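Local coordinates for protein endo-1,4-beta-xylanase (Bacteroides thetaiotaomicron VPI-5482, PDB 3KST) that probably hydrolyses glycosidic bonds in xylan-type polysaccharides as a glycoside hydrolase of family 43, and carries a bound calcium ion, at residues V188-S193 against K213-G218; P236-D241 against V247-G252. All blocks are in the same frame, centred on the assembly; numbering follows the deposited sequence. Where two conformers were deposited one is given.

Contacts 1 and 2 follow one another along the chain, the first closing before the second opens, and their centres lie about 7 Å apart on the same side of the molecule. Contact 1 spans a four-stranded antiparallel sheet, from strand 189-197 across strand 200-207 to strand 216-222. Contact 2 belongs to the passage that leaves this sheet after strand 230-231 and enters strand 250-256 of the next. The two are probably tied directly by hydrogen bonds, L237 N to V217 O and Q239 NE2 to G214 O, each 2.7 Å. Together they join two neighbouring sheets of the propeller and bring the predicted proton donor and a calcium ligand toward its centre.

Contact 1: V188-S193 against K213-G218; sequences VAEGPS and KGYGVG
E190 and Y215 make this contact almost alone, through one short hydrogen bond between buried side chains. The phenol donates from Y215 OH to E190 OE2 over 2.6 Å, reaching the anti lone pair, turned away from the other carboxylate oxygen. OE2 sits at the edge of the tyrosine ring, near its plane, while the carboxylate stands almost upright to the ring, the two planes 87° apart. Although E190 CG is wedged between the backbone N and the carbonyl carbon (chi1 66°), the chain beyond it is extended, which carries the acid across to the hydroxyl. Tyrosine suits its place because its long, rigid ring delivers a single donor across the strand that separates the two segments. The ring lies nearly parallel to that of H267 and also touches H251. E190 OE1 is held separately by N152 ND2, so both carboxylate oxygens have partners and the group's rotation is restrained. Away from this tight end the contact is loose: V188 CG1 stays 5.1 Å from Y215 CE1, and the chain before Y215 runs outward to the exposed K213. With D130 beside E190, the arrangement is that of the predicted proton-donor site of a family 43 five-bladed β-propeller.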
loop_
_atom_site.group_PDB
_atom_site.type_symbol
_atom_site.label_atom_id
_atom_site.label_comp_id
_atom_site.label_asym_id
_atom_site.label_seq_id
_atom_site.Cartn_x
_atom_site.Cartn_y
_atom_site.Cartn_z
ATOM N N VAL A 188 -9.351 12.630 -5.773
ATOM C CA VAL A 188 -8.468 11.752 -5.000
ATOM C C VAL A 188 -7.552 10.880 -5.850
ATOM O O VAL A 188 -8.047 10.164 -6.708
ATOM C CB VAL A 188 -9.328 10.771 -4.121
ATOM C CG1 VAL A 188 -8.446 9.720 -3.373
ATOM C CG2 VAL A 188 -10.215 11.539 -3.125
ATOM N N ALA A 189 -6.243 10.986 -5.621
ATOM C CA ALA A 189 -5.208 10.129 -6.193
ATOM C C ALA A 189 -4.437 9.743 -4.916
ATOM O O ALA A 189 -4.052 10.621 -4.114
ATOM C CB ALA A 189 -4.337 10.883 -7.153
ATOM N N GLU A 190 -4.271 8.453 -4.674
ATOM C CA GLU A 190 -3.695 7.987 -3.404
ATOM C C GLU A 190 -3.207 6.552 -3.498
ATOM O O GLU A 190 -3.195 5.963 -4.596
ATOM C CB GLU A 190 -4.742 8.129 -2.280
ATOM C CG GLU A 190 -5.974 7.209 -2.416
ATOM C CD GLU A 190 -7.032 7.407 -1.311
ATOM O OE1 GLU A 190 -7.019 8.446 -0.609
ATOM O OE2 GLU A 190 -7.882 6.502 -1.162
ATOM N N GLY A 191 -2.804 6.004 -2.341
ATOM C CA GLY A 191 -2.301 4.650 -2.233
ATOM C C GLY A 191 -1.196 4.337 -3.231
ATOM O O GLY A 191 -1.309 3.355 -3.951
ATOM N N PRO A 192 -0.148 5.187 -3.315
ATOM C CA PRO A 192 0.960 4.919 -4.233
ATOM C C PRO A 192 1.753 3.615 -3.989
ATOM O O PRO A 192 1.860 3.120 -2.861
ATOM C CB PRO A 192 1.885 6.138 -4.006
ATOM C CG PRO A 192 1.658 6.497 -2.629
ATOM C CD PRO A 192 0.179 6.323 -2.430
ATOM N N SER A 193 2.314 3.086 -5.076
ATOM C CA SER A 193 3.234 1.934 -5.092
ATOM C C SER A 193 4.243 2.178 -6.213
ATOM O O SER A 193 3.842 2.549 -7.321
ATOM C CB SER A 193 2.490 0.625 -5.337
ATOM O OG SER A 193 1.494 0.411 -4.344
ATOM N N LYS A 213 -18.037 2.832 -5.534
ATOM C CA LYS A 213 -17.872 1.504 -6.172
ATOM C C LYS A 213 -16.833 1.492 -7.293
ATOM O O LYS A 213 -16.336 0.431 -7.635
ATOM C CB LYS A 213 -19.208 0.928 -6.704
ATOM C CG LYS A 213 -20.165 0.595 -5.624
ATOM C CD LYS A 213 -21.517 0.260 -6.210
ATOM C CE LYS A 213 -22.502 -0.105 -5.149
ATOM N NZ LYS A 213 -23.843 -0.214 -5.749
ATOM N N GLY A 214 -16.579 2.680 -7.870
ATOM C CA GLY A 214 -15.604 2.938 -8.904
ATOM C C GLY A 214 -14.202 3.286 -8.450
ATOM O O GLY A 214 -13.363 3.713 -9.306
ATOM N N TYR A 215 -13.914 3.124 -7.146
ATOM C CA TYR A 215 -12.515 3.162 -6.662
ATOM C C TYR A 215 -11.753 2.218 -7.599
ATOM O O TYR A 215 -12.241 1.096 -7.908
ATOM C CB TYR A 215 -12.401 2.640 -5.232
ATOM C CG TYR A 215 -11.158 3.024 -4.432
ATOM C CD1 TYR A 215 -10.732 4.354 -4.330
ATOM C CD2 TYR A 215 -10.507 2.083 -3.645
ATOM C CE1 TYR A 215 -9.617 4.718 -3.531
ATOM C CE2 TYR A 215 -9.384 2.435 -2.846
ATOM C CZ TYR A 215 -8.959 3.754 -2.804
ATOM O OH TYR A 215 -7.894 4.090 -2.027
ATOM N N GLY A 216 -10.596 2.667 -8.088
ATOM C CA GLY A 216 -9.825 1.886 -9.029
ATOM C C GLY A 216 -8.353 2.198 -9.062
ATOM O O GLY A 216 -7.926 3.205 -8.516
ATOM N N VAL A 217 -7.598 1.304 -9.692
ATOM C CA VAL A 217 -6.154 1.396 -9.786
ATOM C C VAL A 217 -5.679 1.729 -11.188
ATOM O O VAL A 217 -6.153 1.145 -12.177
ATOM C CB VAL A 217 -5.501 0.068 -9.360
ATOM C CG1 VAL A 217 -3.950 0.127 -9.493
ATOM C CG2 VAL A 217 -5.927 -0.300 -7.912
ATOM N N GLY A 218 -4.696 2.619 -11.282
ATOM C CA GLY A 218 -4.062 2.956 -12.552
ATOM C C GLY A 218 -2.577 3.147 -12.327
ATOM O O GLY A 218 -2.102 3.047 -11.176
#

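Contact 2: P236-D241 against V247-G252. With CA (calcium ion), chain C.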
loop_
_atom_site.group_PDB
_atom_site.type_symbol
_atom_site.label_atom_id
_atom_site.label_comp_id
_atom_site.label_asym_id
_atom_site.label_seq_id
_atom_site.Cartn_x
_atom_site.Cartn_y
_atom_site.Cartn_z
ATOM N N PRO A 236 -8.316 2.763 -16.178
ATOM C CA PRO A 236 -7.713 2.002 -15.066
ATOM C C PRO A 236 -7.346 0.535 -15.354
ATOM O O PRO A 236 -7.913 -0.103 -16.256
ATOM C CB PRO A 236 -8.784 2.075 -13.994
ATOM C CG PRO A 236 -10.083 2.144 -14.737
ATOM C CD PRO A 236 -9.789 2.818 -16.057
ATOM N N LEU A 237 -6.376 0.032 -14.594
ATOM C CA LEU A 237 -5.977 -1.378 -14.644
ATOM C C LEU A 237 -6.994 -2.266 -13.935
ATOM O O LEU A 237 -7.137 -3.431 -14.310
ATOM C CB LEU A 237 -4.611 -1.613 -13.977
ATOM C CG LEU A 237 -3.306 -1.275 -14.710
ATOM C CD1 LEU A 237 -3.448 -0.106 -15.651
ATOM C CD2 LEU A 237 -2.138 -1.106 -13.693
ATOM N N LEU A 238 -7.662 -1.727 -12.905
ATOM C CA LEU A 238 -8.584 -2.480 -12.056
ATOM C C LEU A 238 -9.644 -1.527 -11.517
ATOM O O LEU A 238 -9.310 -0.585 -10.848
ATOM C CB LEU A 238 -7.820 -3.094 -10.869
ATOM C CG LEU A 238 -8.669 -3.806 -9.781
ATOM C CD1 LEU A 238 -9.327 -5.006 -10.396
ATOM C CD2 LEU A 238 -7.857 -4.178 -8.524
ATOM N N GLN A 239 -10.912 -1.780 -11.831
ATOM C CA GLN A 239 -12.051 -0.991 -11.355
ATOM C C GLN A 239 -13.262 -1.954 -11.307
ATOM O O GLN A 239 -14.158 -1.936 -12.164
ATOM C CB GLN A 239 -12.260 0.244 -12.239
ATOM C CG GLN A 239 -13.358 1.202 -11.771
ATOM C CD GLN A 239 -13.486 2.433 -12.650
ATOM O OE1 GLN A 239 -13.658 2.319 -13.854
ATOM N NE2 GLN A 239 -13.438 3.615 -12.044
ATOM N N GLY A 240 -13.210 -2.839 -10.316
ATOM C CA GLY A 240 -14.207 -3.882 -10.077
ATOM C C GLY A 240 -13.801 -5.129 -10.851
ATOM O O GLY A 240 -13.440 -5.009 -12.035
ATOM N N ASP A 241 -13.874 -6.304 -10.201
ATOM C CA ASP A 241 -13.570 -7.611 -10.825
ATOM C C ASP A 241 -14.882 -8.190 -11.323
ATOM O O ASP A 241 -15.809 -8.387 -10.536
ATOM C CB ASP A 241 -12.957 -8.593 -9.839
ATOM C CG ASP A 241 -12.612 -9.924 -10.485
ATOM O OD1 ASP A 241 -11.775 -9.912 -11.406
ATOM O OD2 ASP A 241 -13.181 -10.957 -10.074
ATOM N N VAL A 247 -16.478 -4.844 -5.941
ATOM C CA VAL A 247 -16.469 -3.397 -6.297
ATOM C C VAL A 247 -15.692 -2.627 -5.228
ATOM O O VAL A 247 -15.341 -3.197 -4.190
ATOM C CB VAL A 247 -17.884 -2.804 -6.452
ATOM C CG1 VAL A 247 -18.662 -3.552 -7.583
ATOM C CG2 VAL A 247 -18.655 -2.782 -5.120
ATOM N N GLY A 248 -15.436 -1.338 -5.468
ATOM C CA GLY A 248 -14.598 -0.546 -4.551
ATOM C C GLY A 248 -13.170 -1.098 -4.451
ATOM O O GLY A 248 -12.562 -1.055 -3.371
ATOM N N THR A 249 -12.640 -1.603 -5.582
ATOM C CA THR A 249 -11.346 -2.258 -5.675
ATOM C C THR A 249 -10.169 -1.299 -5.747
ATOM O O THR A 249 -10.008 -0.577 -6.727
ATOM C CB THR A 249 -11.249 -3.250 -6.866
ATOM O OG1 THR A 249 -11.382 -2.540 -8.100
ATOM C CG2 THR A 249 -12.294 -4.388 -6.732
ATOM N N GLY A 250 -9.346 -1.291 -4.701
ATOM C CA GLY A 250 -8.190 -0.391 -4.693
ATOM C C GLY A 250 -7.272 -0.474 -3.505
ATOM O O GLY A 250 -7.356 -1.428 -2.707
ATOM N N HIS A 251 -6.392 0.540 -3.427
ATOM C CA HIS A 251 -5.290 0.675 -2.459
ATOM C C HIS A 251 -4.614 -0.642 -2.252
ATOM O O HIS A 251 -4.776 -1.304 -1.215
ATOM C CB HIS A 251 -5.670 1.312 -1.118
ATOM C CG HIS A 251 -4.480 1.778 -0.335
ATOM N ND1 HIS A 251 -4.471 2.980 0.331
ATOM C CD2 HIS A 251 -3.231 1.266 -0.202
ATOM C CE1 HIS A 251 -3.288 3.153 0.902
ATOM N NE2 HIS A 251 -2.508 2.139 0.575
ATOM N N GLY A 252 -3.824 -1.012 -3.243
ATOM C CA GLY A 252 -3.133 -2.289 -3.222
ATOM C C GLY A 252 -1.636 -2.179 -3.244
ATOM O O GLY A 252 -1.070 -1.099 -3.074
HETATM CA CA CA C . -0.002 1.376 0.517
HETATM O O HOH W 1 -0.619 -0.899 -0.221
HETATM O O HOH W 2 -0.316 1.272 -2.058
HETATM O O HOH W 3 -0.757 0.248 2.680
HETATM O O HOH W 4 0.594 2.924 2.376
HETATM O O HOH W 5 0.434 3.695 -0.477
#
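The imidazole of H251 meets the calcium ion at its edge, with the metal in the ring plane and waters 1 and 4 also lying there; D26 packs against the same side chain. H251 NE2 binds calcium at 2.6 Å; histidine suits the place because NE2 can bind in the ring plane, though the ion sits nearer CD2 than CE1. Five waters and E83 OE2 complete a seven-ligand shell. G252 O forms part of the second shell, accepting a hydrogen bond from water 1 at 2.9 Å and probably one from water 2 at 2.7 Å, which has competing acceptors.

Contact between the two segments themselves is centred on T249, two residues before H251. G240 N donates to T249 OG1 at 2.9 Å in a fairly straight bond (162°). With chi1 at 64°, that hydroxyl lies between its backbone N and carbonyl carbon, and the methyl CG2 is left to rest 3.9 Å from G240 CA. L238 crosses the threonine at about a right angle, bringing its branch point CG to 3.4 Å from T249 OG1. Threonine fits here by offering an acceptor and a methyl together, while G240, at positive phi, brings its backbone close to V247. F266 of strand 262-268 touches both L238 and T249. Opposite V217, L237 and L238 form a classic β bulge in the loop leading into strand 250-256 and the calcium site of the propeller.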